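Local atomic coordinates of catalase (Exiguobacterium oxidotolerans, PDB entry 2J2M), a protein that breaks hydrogen peroxide down to water and dioxygen at a haem iron, working as an assembly of four subunits. Residues 88-93 / 113-118; 129-134 / 178-183; 201-206 / 322-327. All blocks are in the same frame, centred on the assembly; numbering follows the deposited sequence.

The three contacts come in series along the chain and all lie within the catalase family region of the chain. Interaction 1 joins neighbouring strands 87-95 and 112-119 of the antiparallel sheet that forms the catalase beta-barrel, and its Arg93 end reaches a haem propionate. Interaction 2 begins where strand 122-129 runs out into a loop, and ties that loop to the end of helix 174-180; its centre lies about 22 Å from that of interaction 1, and both touch the same haem. Interaction 3, about 19 Å from interaction 1 and 26 Å from interaction 2 between centres, adds the short strand 324-326 to strand 201-204 elsewhere in the same sheet. Interactions 1 and 2 thus each contribute residues to the haem pocket.

Interaction 1 of 3, residues 88-93 / 113-118; sequences VPVFAR and FSVKFY. With HEM (protoporphyrin IX containing Fe), chain E.
Val88 rests CG2 against the backbone of Tyr118, 3.6 Å from Tyr118 O, at one end of an antiparallel strand pair in the catalase beta-barrel. Pro89 O then accepts a nearly straight bond from Tyr118 N (172°) and also meets the edge of the Tyr118 ring. Val90 turns to the face shared with Phe117 and Val115. With CG1 anti to the carbonyl carbon (chi1 -61°), that methyl sits over the Phe117 ring, 3.9 Å from its centroid, in a CH-pi contact, while Val90 CB packs 3.7 Å from Val115 CG1. Phe91 and Lys116 exchange both backbone bonds, Lys116 N lying 2.9 Å from Phe91 O. Phe91 CB lies 3.6 Å from Tyr118 OH, a hydroxyl bonded to Ile356 O. Ala92 touches Val115 CG2 through its methyl. At Arg93 the pair with Ser114 is again joined by two backbone hydrogen bonds, Arg93 N reaching Ser114 O at 2.8 Å. The extended arginine carries NH1 to haem propionate oxygen O2A, 3.1 Å away and near the guanidinium plane; His56 O also holds NH1. A water donates to Arg93 O and to O2A of the haem, and accepts from Ser114 OG. The face of Val90, Ala92, Val115 and Phe117 is apolar, whereas on the other face the arginine and water probably offset the propionate's negative charge.

Interaction 2 of 3, residues 129-134 / 178-183; sequences NNLPVF and MHIFTD. With HEM (protoporphyrin IX containing Fe), chain E.
Leu131 and His179 make the closest backbone approach, their CA atoms 6.9 Å apart, and no hydrogen bond crosses between the segments. The contact is a side-chain seam between the loop leaving barrel strand 122-129, which lines the haem pocket, and the last turn of helix 174-180. Leu131 CG lies anti to its carbonyl carbon (chi1 -56°), and from there CD1 reaches over to Ile180 CG1 at 3.5 Å, the two side chains crossing at about a right angle. Pro132 and His179 approach from opposite directions, with Pro132 CG 3.8 Å from His179 NE2. On the ND1 side of that imidazole, Val133 CG2 comes within 3.6 Å of His179 ND1, which donates to Asn175 O one turn back in the helix; this bond fixes the ring's rotation against the two loop residues. On the haem side of the loop, vinyl carbon CAB lies 3.8 Å from the plane of the Phe134 ring, over one face but displaced toward the rim, and the ring presses closely on vinyl carbon CBB. Replacing Phe134 by alanine removes the ring and is likely to take this cover from the vinyl group, leaving it more room to turn. At the helix end, His179 O takes two donors from Thr182, just past the helix: Thr182 N, and Thr182 OG1 at 2.7 Å.

Interaction 3 of 3, residues 201-206 / 322-327; sequences FKWVNA and PGMLPS
Strands 201-204 and 324-326 run antiparallel, at 151° with axes 4.6 Å apart, and Lys202 and Leu325 trade backbone bonds, each of 2.8 Å: Lys202 N to Leu325 O and Leu325 N to Lys202 O. Further along, Val204 N donates to Gly323 O from above the carbonyl plane rather than along a lone pair, and Thr76 OG1 bonds to the same oxygen. Gly323 has a backbone conformation (phi 108°) in which a beta carbon would collide with the preceding carbonyl oxygen. Trp203 and Met324 extend side by side from one face of the pairing. Met324 CG lies 3.7 Å from Trp203 NE1, and SD completes an oblique Met-aromatic contact, 5.0 Å from the centroid of the five-membered ring of Trp203. On the other face Lys202 CB and Leu325 CB are 4.0 Å apart. Val204 CG2 lies near Leu325 CD1. Lys202 stretches out past Pro326, its CD 3.5 Å from Pro326 O, to place NZ in a salt bridge with Glu328 and a hydrogen bond with Gln403. The Phe201 ring turns an edge to Leu325 O. Strand 210-219 pairs with 201-204, joining this short pairing to the antiparallel sheet of the catalase beta-barrel; Leu332 of helix 330-346 packs on Phe201, Pro326 and Ser327, and Val14 and Glu34 of the second subunit touch Pro322 and Pro326, respectively.

Interaction 1 of 3, residues 88-93 / 113-118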
loop_
_atom_site.group_PDB
_atom_site.type_symbol
_atom_site.label_atom_id
_atom_site.label_comp_id
_atom_site.label_asym_id
_atom_site.label_seq_id
_atom_site.Cartn_x
_atom_site.Cartn_y
_atom_site.Cartn_z
ATOM N N VAL A 88 -30.354 -12.521 15.057
ATOM C CA VAL A 88 -28.945 -12.319 14.796
ATOM C C VAL A 88 -28.707 -10.922 14.247
ATOM O O VAL A 88 -29.423 -10.474 13.342
ATOM C CB VAL A 88 -28.318 -13.480 13.925
ATOM C CG1 VAL A 88 -29.359 -14.167 13.082
ATOM C CG2 VAL A 88 -27.167 -12.999 13.078
ATOM N N PRO A 89 -27.704 -10.216 14.807
ATOM C CA PRO A 89 -27.407 -8.890 14.252
ATOM C C PRO A 89 -26.929 -9.093 12.808
ATOM O O PRO A 89 -26.227 -10.074 12.530
ATOM C CB PRO A 89 -26.263 -8.360 15.136
ATOM C CG PRO A 89 -26.150 -9.334 16.319
ATOM C CD PRO A 89 -26.814 -10.608 15.914
ATOM N N VAL A 90 -27.367 -8.206 11.914
ATOM C CA VAL A 90 -26.902 -8.148 10.540
ATOM C C VAL A 90 -26.486 -6.715 10.162
ATOM O O VAL A 90 -26.991 -5.714 10.714
ATOM C CB VAL A 90 -27.968 -8.648 9.499
ATOM C CG1 VAL A 90 -28.348 -10.108 9.732
ATOM C CG2 VAL A 90 -29.211 -7.763 9.494
ATOM N N PHE A 91 -25.547 -6.643 9.222
ATOM C CA PHE A 91 -25.265 -5.398 8.507
ATOM C C PHE A 91 -25.492 -5.675 7.013
ATOM O O PHE A 91 -25.061 -6.694 6.492
ATOM C CB PHE A 91 -23.843 -4.883 8.805
ATOM C CG PHE A 91 -23.527 -3.552 8.147
ATOM C CD1 PHE A 91 -24.053 -2.362 8.653
ATOM C CD2 PHE A 91 -22.718 -3.490 7.024
ATOM C CE1 PHE A 91 -23.774 -1.154 8.064
ATOM C CE2 PHE A 91 -22.424 -2.254 6.418
ATOM C CZ PHE A 91 -22.964 -1.087 6.940
ATOM N N ALA A 92 -26.224 -4.795 6.352
ATOM C CA ALA A 92 -26.561 -4.994 4.948
ATOM C C ALA A 92 -26.008 -3.883 4.076
ATOM O O ALA A 92 -25.836 -2.756 4.543
ATOM C CB ALA A 92 -28.070 -5.110 4.773
ATOM N N ARG A 93 -25.710 -4.212 2.826
ATOM C CA ARG A 93 -25.247 -3.231 1.844
ATOM C C ARG A 93 -25.895 -3.552 0.503
ATOM O O ARG A 93 -25.816 -4.680 0.026
ATOM C CB ARG A 93 -23.702 -3.199 1.704
ATOM C CG ARG A 93 -23.191 -2.150 0.685
ATOM C CD ARG A 93 -21.668 -1.924 0.721
ATOM N NE ARG A 93 -21.178 -0.791 -0.105
ATOM C CZ ARG A 93 -21.002 -0.813 -1.438
ATOM N NH1 ARG A 93 -21.328 -1.908 -2.144
ATOM N NH2 ARG A 93 -20.518 0.264 -2.075
ATOM N N PHE A 113 -27.189 -7.124 -3.259
ATOM C CA PHE A 113 -27.958 -7.399 -2.044
ATOM C C PHE A 113 -27.079 -8.234 -1.069
ATOM O O PHE A 113 -27.020 -9.462 -1.142
ATOM C CB PHE A 113 -29.253 -8.151 -2.437
ATOM C CG PHE A 113 -30.295 -8.235 -1.338
ATOM C CD1 PHE A 113 -29.977 -8.723 -0.081
ATOM C CD2 PHE A 113 -31.619 -7.850 -1.593
ATOM C CE1 PHE A 113 -30.951 -8.808 0.916
ATOM C CE2 PHE A 113 -32.598 -7.930 -0.617
ATOM C CZ PHE A 113 -32.257 -8.413 0.646
ATOM N N SER A 114 -26.375 -7.550 -0.178
ATOM C CA SER A 114 -25.386 -8.195 0.678
ATOM C C SER A 114 -25.786 -8.091 2.161
ATOM O O SER A 114 -26.130 -7.006 2.654
ATOM C CB SER A 114 -23.979 -7.579 0.457
ATOM O OG SER A 114 -23.517 -7.753 -0.876
ATOM N N VAL A 115 -25.708 -9.217 2.863
ATOM C CA VAL A 115 -26.057 -9.296 4.289
ATOM C C VAL A 115 -25.024 -10.121 5.078
ATOM O O VAL A 115 -24.828 -11.312 4.815
ATOM C CB VAL A 115 -27.489 -9.845 4.512
ATOM C CG1 VAL A 115 -27.813 -9.939 6.012
ATOM C CG2 VAL A 115 -28.498 -8.955 3.829
ATOM N N LYS A 116 -24.362 -9.450 6.025
ATOM C CA LYS A 116 -23.416 -10.068 6.965
ATOM C C LYS A 116 -24.158 -10.416 8.258
ATOM O O LYS A 116 -24.758 -9.529 8.902
ATOM C CB LYS A 116 -22.249 -9.103 7.281
ATOM C CG LYS A 116 -21.162 -9.661 8.236
ATOM C CD LYS A 116 -19.955 -8.703 8.453
ATOM C CE LYS A 116 -19.095 -8.511 7.205
ATOM N NZ LYS A 116 -18.697 -9.806 6.581
ATOM N N PHE A 117 -24.119 -11.701 8.615
ATOM C CA PHE A 117 -24.800 -12.239 9.804
ATOM C C PHE A 117 -23.731 -12.510 10.816
ATOM O O PHE A 117 -22.849 -13.321 10.568
ATOM C CB PHE A 117 -25.504 -13.571 9.514
ATOM C CG PHE A 117 -26.670 -13.465 8.579
ATOM C CD1 PHE A 117 -26.482 -13.158 7.228
ATOM C CD2 PHE A 117 -27.965 -13.721 9.038
ATOM C CE1 PHE A 117 -27.594 -13.101 6.347
ATOM C CE2 PHE A 117 -29.060 -13.659 8.190
ATOM C CZ PHE A 117 -28.876 -13.336 6.838
ATOM N N TYR A 118 -23.804 -11.830 11.954
ATOM C CA TYR A 118 -22.822 -12.003 13.004
ATOM C C TYR A 118 -23.358 -13.048 13.923
ATOM O O TYR A 118 -24.019 -12.745 14.892
ATOM C CB TYR A 118 -22.590 -10.703 13.749
ATOM C CG TYR A 118 -22.160 -9.526 12.880
ATOM C CD1 TYR A 118 -23.111 -8.692 12.280
ATOM C CD2 TYR A 118 -20.805 -9.223 12.688
ATOM C CE1 TYR A 118 -22.729 -7.585 11.499
ATOM C CE2 TYR A 118 -20.413 -8.114 11.948
ATOM C CZ TYR A 118 -21.379 -7.306 11.341
ATOM O OH TYR A 118 -20.998 -6.205 10.585
HETATM C CHA HEM E . -18.747 -7.229 -5.447
HETATM C CHB HEM E . -22.781 -9.775 -6.487
HETATM C CHC HEM E . -20.219 -12.462 -9.568
HETATM C CHD HEM E . -16.127 -10.416 -8.047
HETATM C C1A HEM E . -20.056 -7.704 -5.419
HETATM C C2A HEM E . -21.148 -7.236 -4.567
HETATM C C3A HEM E . -22.264 -7.945 -4.860
HETATM C C4A HEM E . -21.921 -8.875 -5.905
HETATM C CMA HEM E . -23.673 -7.828 -4.231
HETATM C CAA HEM E . -21.006 -6.096 -3.525
HETATM C CBA HEM E . -20.655 -6.598 -2.122
HETATM C CGA HEM E . -20.618 -5.380 -1.225
HETATM O O1A HEM E . -19.519 -4.999 -0.741
HETATM O O2A HEM E . -21.700 -4.767 -1.015
HETATM C C1B HEM E . -22.438 -10.770 -7.363
HETATM C C2B HEM E . -23.271 -11.887 -7.780
HETATM C C3B HEM E . -22.544 -12.609 -8.632
HETATM C C4B HEM E . -21.250 -11.988 -8.777
HETATM C CMB HEM E . -24.711 -12.210 -7.290
HETATM C CAB HEM E . -22.945 -13.922 -9.324
HETATM C CBB HEM E . -24.158 -14.101 -9.837
HETATM C C1C HEM E . -18.882 -12.235 -9.381
HETATM C C2C HEM E . -17.779 -13.004 -9.924
HETATM C C3C HEM E . -16.650 -12.420 -9.477
HETATM C C4C HEM E . -17.007 -11.273 -8.659
HETATM C CMC HEM E . -17.883 -14.280 -10.811
HETATM C CAC HEM E . -15.188 -12.827 -9.778
HETATM C CBC HEM E . -14.611 -13.871 -9.172
HETATM C C1D HEM E . -16.415 -9.344 -7.232
HETATM C C2D HEM E . -15.427 -8.472 -6.629
HETATM C C3D HEM E . -16.247 -7.481 -5.803
HETATM C C4D HEM E . -17.645 -7.852 -5.997
HETATM C CMD HEM E . -13.870 -8.572 -6.756
HETATM C CAD HEM E . -15.714 -6.330 -4.931
HETATM C CBD HEM E . -15.815 -6.780 -3.472
HETATM C CGD HEM E . -15.035 -5.880 -2.533
HETATM O O1D HEM E . -14.223 -4.997 -2.967
HETATM O O2D HEM E . -15.216 -6.069 -1.311
HETATM N NA HEM E . -20.580 -8.709 -6.212
HETATM N NB HEM E . -21.215 -10.859 -7.993
HETATM N NC HEM E . -18.372 -11.199 -8.617
HETATM N ND HEM E . -17.683 -8.954 -6.831
HETATM FE FE HEM E . -19.402 -10.109 -7.178
HETATM O O HOH W 1 -24.189 -5.064 -2.262
#

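Interaction 2 of 3, residues 129-134 / 178-183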
loop_
_atom_site.group_PDB
_atom_site.type_symbol
_atom_site.label_atom_id
_atom_site.label_comp_id
_atom_site.label_asym_id
_atom_site.label_seq_id
_atom_site.Cartn_x
_atom_site.Cartn_y
_atom_site.Cartn_z
ATOM N N ASN A 129 -27.691 -10.710 -5.772
ATOM C CA ASN A 129 -28.242 -9.616 -6.572
ATOM C C ASN A 129 -29.777 -9.716 -6.534
ATOM O O ASN A 129 -30.319 -10.750 -6.124
ATOM C CB ASN A 129 -27.759 -9.725 -8.024
ATOM C CG ASN A 129 -26.370 -9.120 -8.246
ATOM O OD1 ASN A 129 -25.922 -8.268 -7.485
ATOM N ND2 ASN A 129 -25.708 -9.532 -9.332
ATOM N N ASN A 130 -30.484 -8.665 -6.954
ATOM C CA ASN A 130 -31.941 -8.762 -7.043
ATOM C C ASN A 130 -32.361 -9.801 -8.075
ATOM O O ASN A 130 -33.227 -10.640 -7.815
ATOM C CB ASN A 130 -32.623 -7.401 -7.273
ATOM C CG ASN A 130 -32.126 -6.670 -8.533
ATOM O OD1 ASN A 130 -30.984 -6.836 -8.982
ATOM N ND2 ASN A 130 -33.000 -5.835 -9.095
ATOM N N LEU A 131 -31.681 -9.761 -9.216
ATOM C CA LEU A 131 -31.989 -10.602 -10.356
ATOM C C LEU A 131 -31.490 -12.023 -10.092
ATOM O O LEU A 131 -30.398 -12.196 -9.557
ATOM C CB LEU A 131 -31.368 -10.012 -11.628
ATOM C CG LEU A 131 -31.729 -8.569 -12.003
ATOM C CD1 LEU A 131 -31.124 -8.201 -13.350
ATOM C CD2 LEU A 131 -33.245 -8.332 -12.007
ATOM N N PRO A 132 -32.317 -13.026 -10.429
ATOM C CA PRO A 132 -32.142 -14.408 -10.005
ATOM C C PRO A 132 -31.123 -15.221 -10.826
ATOM O O PRO A 132 -30.786 -16.338 -10.426
ATOM C CB PRO A 132 -33.559 -14.988 -10.146
ATOM C CG PRO A 132 -34.120 -14.283 -11.329
ATOM C CD PRO A 132 -33.542 -12.872 -11.246
ATOM N N VAL A 133 -30.608 -14.645 -11.917
ATOM C CA VAL A 133 -29.596 -15.316 -12.741
ATOM C C VAL A 133 -28.414 -14.393 -13.029
ATOM O O VAL A 133 -28.448 -13.214 -12.626
ATOM C CB VAL A 133 -30.209 -15.890 -14.053
ATOM C CG1 VAL A 133 -31.349 -16.853 -13.723
ATOM C CG2 VAL A 133 -30.734 -14.767 -14.939
ATOM N N PHE A 134 -27.372 -14.939 -13.685
ATOM C CA PHE A 134 -26.218 -14.159 -14.129
ATOM C C PHE A 134 -25.918 -14.282 -15.628
ATOM O O PHE A 134 -26.464 -15.174 -16.315
ATOM C CB PHE A 134 -24.966 -14.476 -13.292
ATOM C CG PHE A 134 -24.093 -13.290 -13.057
ATOM C CD1 PHE A 134 -22.818 -13.241 -13.586
ATOM C CD2 PHE A 134 -24.573 -12.183 -12.340
ATOM C CE1 PHE A 134 -21.974 -12.119 -13.370
ATOM C CE2 PHE A 134 -23.776 -11.047 -12.138
ATOM C CZ PHE A 134 -22.446 -11.029 -12.642
ATOM N N MET A 178 -32.705 -11.134 -20.675
ATOM C CA MET A 178 -34.171 -11.128 -20.522
ATOM C C MET A 178 -34.649 -10.429 -19.258
ATOM O O MET A 178 -35.698 -9.798 -19.282
ATOM C CB MET A 178 -34.760 -12.537 -20.530
ATOM C CG MET A 178 -34.686 -13.253 -21.847
ATOM S SD MET A 178 -35.791 -12.621 -23.144
ATOM C CE MET A 178 -35.416 -13.898 -24.349
ATOM N N HIS A 179 -33.892 -10.545 -18.165
ATOM C CA HIS A 179 -34.261 -9.935 -16.874
ATOM C C HIS A 179 -33.876 -8.453 -16.746
ATOM O O HIS A 179 -34.642 -7.622 -16.260
ATOM C CB HIS A 179 -33.586 -10.701 -15.733
ATOM C CG HIS A 179 -34.069 -12.111 -15.575
ATOM N ND1 HIS A 179 -33.593 -13.150 -16.344
ATOM C CD2 HIS A 179 -34.996 -12.650 -14.744
ATOM C CE1 HIS A 179 -34.190 -14.272 -15.984
ATOM N NE2 HIS A 179 -35.030 -14.000 -15.002
ATOM N N ILE A 180 -32.670 -8.152 -17.198
ATOM C CA ILE A 180 -32.015 -6.886 -16.963
ATOM C C ILE A 180 -32.652 -5.784 -17.813
ATOM O O ILE A 180 -32.686 -4.608 -17.420
ATOM C CB ILE A 180 -30.453 -7.065 -17.194
ATOM C CG1 ILE A 180 -29.640 -6.515 -16.018
ATOM C CG2 ILE A 180 -29.992 -6.565 -18.552
ATOM C CD1 ILE A 180 -29.155 -5.119 -16.173
ATOM N N PHE A 181 -33.173 -6.170 -18.982
ATOM C CA PHE A 181 -33.830 -5.206 -19.863
ATOM C C PHE A 181 -35.342 -5.124 -19.704
ATOM O O PHE A 181 -35.996 -4.415 -20.471
ATOM C CB PHE A 181 -33.412 -5.413 -21.318
ATOM C CG PHE A 181 -32.002 -4.971 -21.605
ATOM C CD1 PHE A 181 -30.981 -5.909 -21.723
ATOM C CD2 PHE A 181 -31.697 -3.619 -21.756
ATOM C CE1 PHE A 181 -29.680 -5.514 -21.988
ATOM C CE2 PHE A 181 -30.380 -3.202 -22.024
ATOM C CZ PHE A 181 -29.374 -4.150 -22.138
ATOM N N THR A 182 -35.907 -5.820 -18.713
ATOM C CA THR A 182 -37.223 -5.441 -18.201
ATOM C C THR A 182 -37.025 -4.149 -17.388
ATOM O O THR A 182 -35.896 -3.646 -17.269
ATOM C CB THR A 182 -37.938 -6.558 -17.317
ATOM O OG1 THR A 182 -37.244 -6.780 -16.076
ATOM C CG2 THR A 182 -38.105 -7.873 -18.082
ATOM N N ASP A 183 -38.096 -3.608 -16.823
ATOM C CA ASP A 183 -37.946 -2.451 -15.933
ATOM C C ASP A 183 -37.321 -2.856 -14.577
ATOM O O ASP A 183 -36.872 -1.984 -13.799
ATOM C CB ASP A 183 -39.265 -1.678 -15.757
ATOM C CG ASP A 183 -39.711 -0.941 -17.040
ATOM O OD1 ASP A 183 -38.937 -0.796 -18.016
ATOM O OD2 ASP A 183 -40.862 -0.495 -17.082
HETATM C CHA HEM E . -18.747 -7.229 -5.447
HETATM C CHB HEM E . -22.781 -9.775 -6.487
HETATM C CHC HEM E . -20.219 -12.462 -9.568
HETATM C CHD HEM E . -16.127 -10.416 -8.047
HETATM C C1A HEM E . -20.056 -7.704 -5.419
HETATM C C2A HEM E . -21.148 -7.236 -4.567
HETATM C C3A HEM E . -22.264 -7.945 -4.860
HETATM C C4A HEM E . -21.921 -8.875 -5.905
HETATM C CMA HEM E . -23.673 -7.828 -4.231
HETATM C CAA HEM E . -21.006 -6.096 -3.525
HETATM C CBA HEM E . -20.655 -6.598 -2.122
HETATM C CGA HEM E . -20.618 -5.380 -1.225
HETATM O O1A HEM E . -19.519 -4.999 -0.741
HETATM O O2A HEM E . -21.700 -4.767 -1.015
HETATM C C1B HEM E . -22.438 -10.770 -7.363
HETATM C C2B HEM E . -23.271 -11.887 -7.780
HETATM C C3B HEM E . -22.544 -12.609 -8.632
HETATM C C4B HEM E . -21.250 -11.988 -8.777
HETATM C CMB HEM E . -24.711 -12.210 -7.290
HETATM C CAB HEM E . -22.945 -13.922 -9.324
HETATM C CBB HEM E . -24.158 -14.101 -9.837
HETATM C C1C HEM E . -18.882 -12.235 -9.381
HETATM C C2C HEM E . -17.779 -13.004 -9.924
HETATM C C3C HEM E . -16.650 -12.420 -9.477
HETATM C C4C HEM E . -17.007 -11.273 -8.659
HETATM C CMC HEM E . -17.883 -14.280 -10.811
HETATM C CAC HEM E . -15.188 -12.827 -9.778
HETATM C CBC HEM E . -14.611 -13.871 -9.172
HETATM C C1D HEM E . -16.415 -9.344 -7.232
HETATM C C2D HEM E . -15.427 -8.472 -6.629
HETATM C C3D HEM E . -16.247 -7.481 -5.803
HETATM C C4D HEM E . -17.645 -7.852 -5.997
HETATM C CMD HEM E . -13.870 -8.572 -6.756
HETATM C CAD HEM E . -15.714 -6.330 -4.931
HETATM C CBD HEM E . -15.815 -6.780 -3.472
HETATM C CGD HEM E . -15.035 -5.880 -2.533
HETATM O O1D HEM E . -14.223 -4.997 -2.967
HETATM O O2D HEM E . -15.216 -6.069 -1.311
HETATM N NA HEM E . -20.580 -8.709 -6.212
HETATM N NB HEM E . -21.215 -10.859 -7.993
HETATM N NC HEM E . -18.372 -11.199 -8.617
HETATM N ND HEM E . -17.683 -8.954 -6.831
HETATM FE FE HEM E . -19.402 -10.109 -7.178
#

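Interaction 3 of 3, residues 201-206 / 322-327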
loop_
_atom_site.group_PDB
_atom_site.type_symbol
_atom_site.label_atom_id
_atom_site.label_comp_id
_atom_site.label_asym_id
_atom_site.label_seq_id
_atom_site.Cartn_x
_atom_site.Cartn_y
_atom_site.Cartn_z
ATOM N N PHE A 201 -26.197 -23.334 -3.098
ATOM C CA PHE A 201 -25.202 -23.679 -2.089
ATOM C C PHE A 201 -25.539 -25.056 -1.551
ATOM O O PHE A 201 -26.519 -25.706 -2.012
ATOM C CB PHE A 201 -25.199 -22.644 -0.956
ATOM C CG PHE A 201 -24.621 -21.326 -1.357
ATOM C CD1 PHE A 201 -23.319 -21.004 -1.039
ATOM C CD2 PHE A 201 -25.362 -20.419 -2.107
ATOM C CE1 PHE A 201 -22.765 -19.788 -1.435
ATOM C CE2 PHE A 201 -24.804 -19.209 -2.503
ATOM C CZ PHE A 201 -23.503 -18.910 -2.160
ATOM N N LYS A 202 -24.722 -25.522 -0.603
ATOM C CA LYS A 202 -24.990 -26.782 0.077
ATOM C C LYS A 202 -25.292 -26.513 1.544
ATOM O O LYS A 202 -24.574 -25.761 2.219
ATOM C CB LYS A 202 -23.795 -27.732 -0.038
ATOM C CG LYS A 202 -23.612 -28.349 -1.423
ATOM C CD LYS A 202 -22.260 -29.054 -1.548
ATOM C CE LYS A 202 -22.290 -30.033 -2.732
ATOM N NZ LYS A 202 -21.106 -30.923 -2.867
ATOM N N TRP A 203 -26.367 -27.120 2.033
ATOM C CA TRP A 203 -26.638 -27.145 3.456
ATOM C C TRP A 203 -26.557 -28.603 3.880
ATOM O O TRP A 203 -27.111 -29.496 3.207
ATOM C CB TRP A 203 -28.017 -26.582 3.730
ATOM C CG TRP A 203 -28.116 -25.068 3.713
ATOM C CD1 TRP A 203 -27.148 -24.168 3.335
ATOM C CD2 TRP A 203 -29.268 -24.290 4.071
ATOM N NE1 TRP A 203 -27.621 -22.887 3.452
ATOM C CE2 TRP A 203 -28.917 -22.928 3.905
ATOM C CE3 TRP A 203 -30.552 -24.611 4.549
ATOM C CZ2 TRP A 203 -29.814 -21.878 4.197
ATOM C CZ3 TRP A 203 -31.441 -23.578 4.811
ATOM C CH2 TRP A 203 -31.073 -22.226 4.632
ATOM N N VAL A 204 -25.828 -28.840 4.967
ATOM C CA VAL A 204 -25.597 -30.159 5.523
ATOM C C VAL A 204 -26.224 -30.151 6.917
ATOM O O VAL A 204 -26.001 -29.196 7.680
ATOM C CB VAL A 204 -24.084 -30.415 5.673
ATOM C CG1 VAL A 204 -23.811 -31.829 6.166
ATOM C CG2 VAL A 204 -23.341 -30.143 4.350
ATOM N N ASN A 205 -27.015 -31.183 7.248
ATOM C CA ASN A 205 -27.581 -31.295 8.608
ATOM C C ASN A 205 -26.691 -32.070 9.565
ATOM O O ASN A 205 -25.561 -32.472 9.204
ATOM C CB ASN A 205 -29.051 -31.800 8.636
ATOM C CG ASN A 205 -29.210 -33.216 8.093
ATOM O OD1 ASN A 205 -28.300 -34.046 8.173
ATOM N ND2 ASN A 205 -30.366 -33.483 7.519
ATOM N N ALA A 206 -27.208 -32.259 10.786
ATOM C CA ALA A 206 -26.445 -32.821 11.899
ATOM C C ALA A 206 -26.016 -34.254 11.627
ATOM O O ALA A 206 -25.049 -34.743 12.216
ATOM C CB ALA A 206 -27.243 -32.750 13.174
ATOM N N PRO A 322 -20.678 -23.260 9.944
ATOM C CA PRO A 322 -20.801 -24.726 9.812
ATOM C C PRO A 322 -22.255 -25.087 9.534
ATOM O O PRO A 322 -23.170 -24.469 10.108
ATOM C CB PRO A 322 -20.326 -25.252 11.189
ATOM C CG PRO A 322 -19.391 -24.141 11.734
ATOM C CD PRO A 322 -20.076 -22.849 11.237
ATOM N N GLY A 323 -22.478 -26.044 8.634
ATOM C CA GLY A 323 -23.821 -26.396 8.205
ATOM C C GLY A 323 -24.029 -25.892 6.788
ATOM O O GLY A 323 -25.044 -26.183 6.151
ATOM N N MET A 324 -23.044 -25.132 6.294
ATOM C CA MET A 324 -23.124 -24.486 4.991
ATOM C C MET A 324 -21.853 -24.730 4.215
ATOM O O MET A 324 -20.765 -24.616 4.775
ATOM C CB MET A 324 -23.328 -22.983 5.152
ATOM C CG MET A 324 -24.712 -22.595 5.642
ATOM S SD MET A 324 -24.810 -20.813 5.758
ATOM C CE MET A 324 -26.486 -20.618 6.444
ATOM N N LEU A 325 -22.000 -25.063 2.931
ATOM C CA LEU A 325 -20.855 -25.282 2.045
ATOM C C LEU A 325 -21.136 -24.695 0.659
ATOM O O LEU A 325 -22.286 -24.563 0.281
ATOM C CB LEU A 325 -20.505 -26.792 1.948
ATOM C CG LEU A 325 -19.770 -27.510 3.105
ATOM C CD1 LEU A 325 -19.634 -28.981 2.810
ATOM C CD2 LEU A 325 -18.365 -26.951 3.309
ATOM N N PRO A 326 -20.082 -24.327 -0.103
ATOM C CA PRO A 326 -20.354 -23.862 -1.460
ATOM C C PRO A 326 -20.742 -25.003 -2.402
ATOM O O PRO A 326 -20.335 -26.148 -2.192
ATOM C CB PRO A 326 -19.036 -23.241 -1.890
ATOM C CG PRO A 326 -17.992 -23.982 -1.089
ATOM C CD PRO A 326 -18.642 -24.288 0.229
ATOM N N SER A 327 -21.538 -24.692 -3.426
ATOM C CA SER A 327 -21.745 -25.642 -4.490
ATOM C C SER A 327 -20.599 -25.603 -5.509
ATOM O O SER A 327 -19.819 -24.641 -5.556
ATOM C CB SER A 327 -23.072 -25.395 -5.183
ATOM O OG SER A 327 -23.018 -24.213 -5.959
#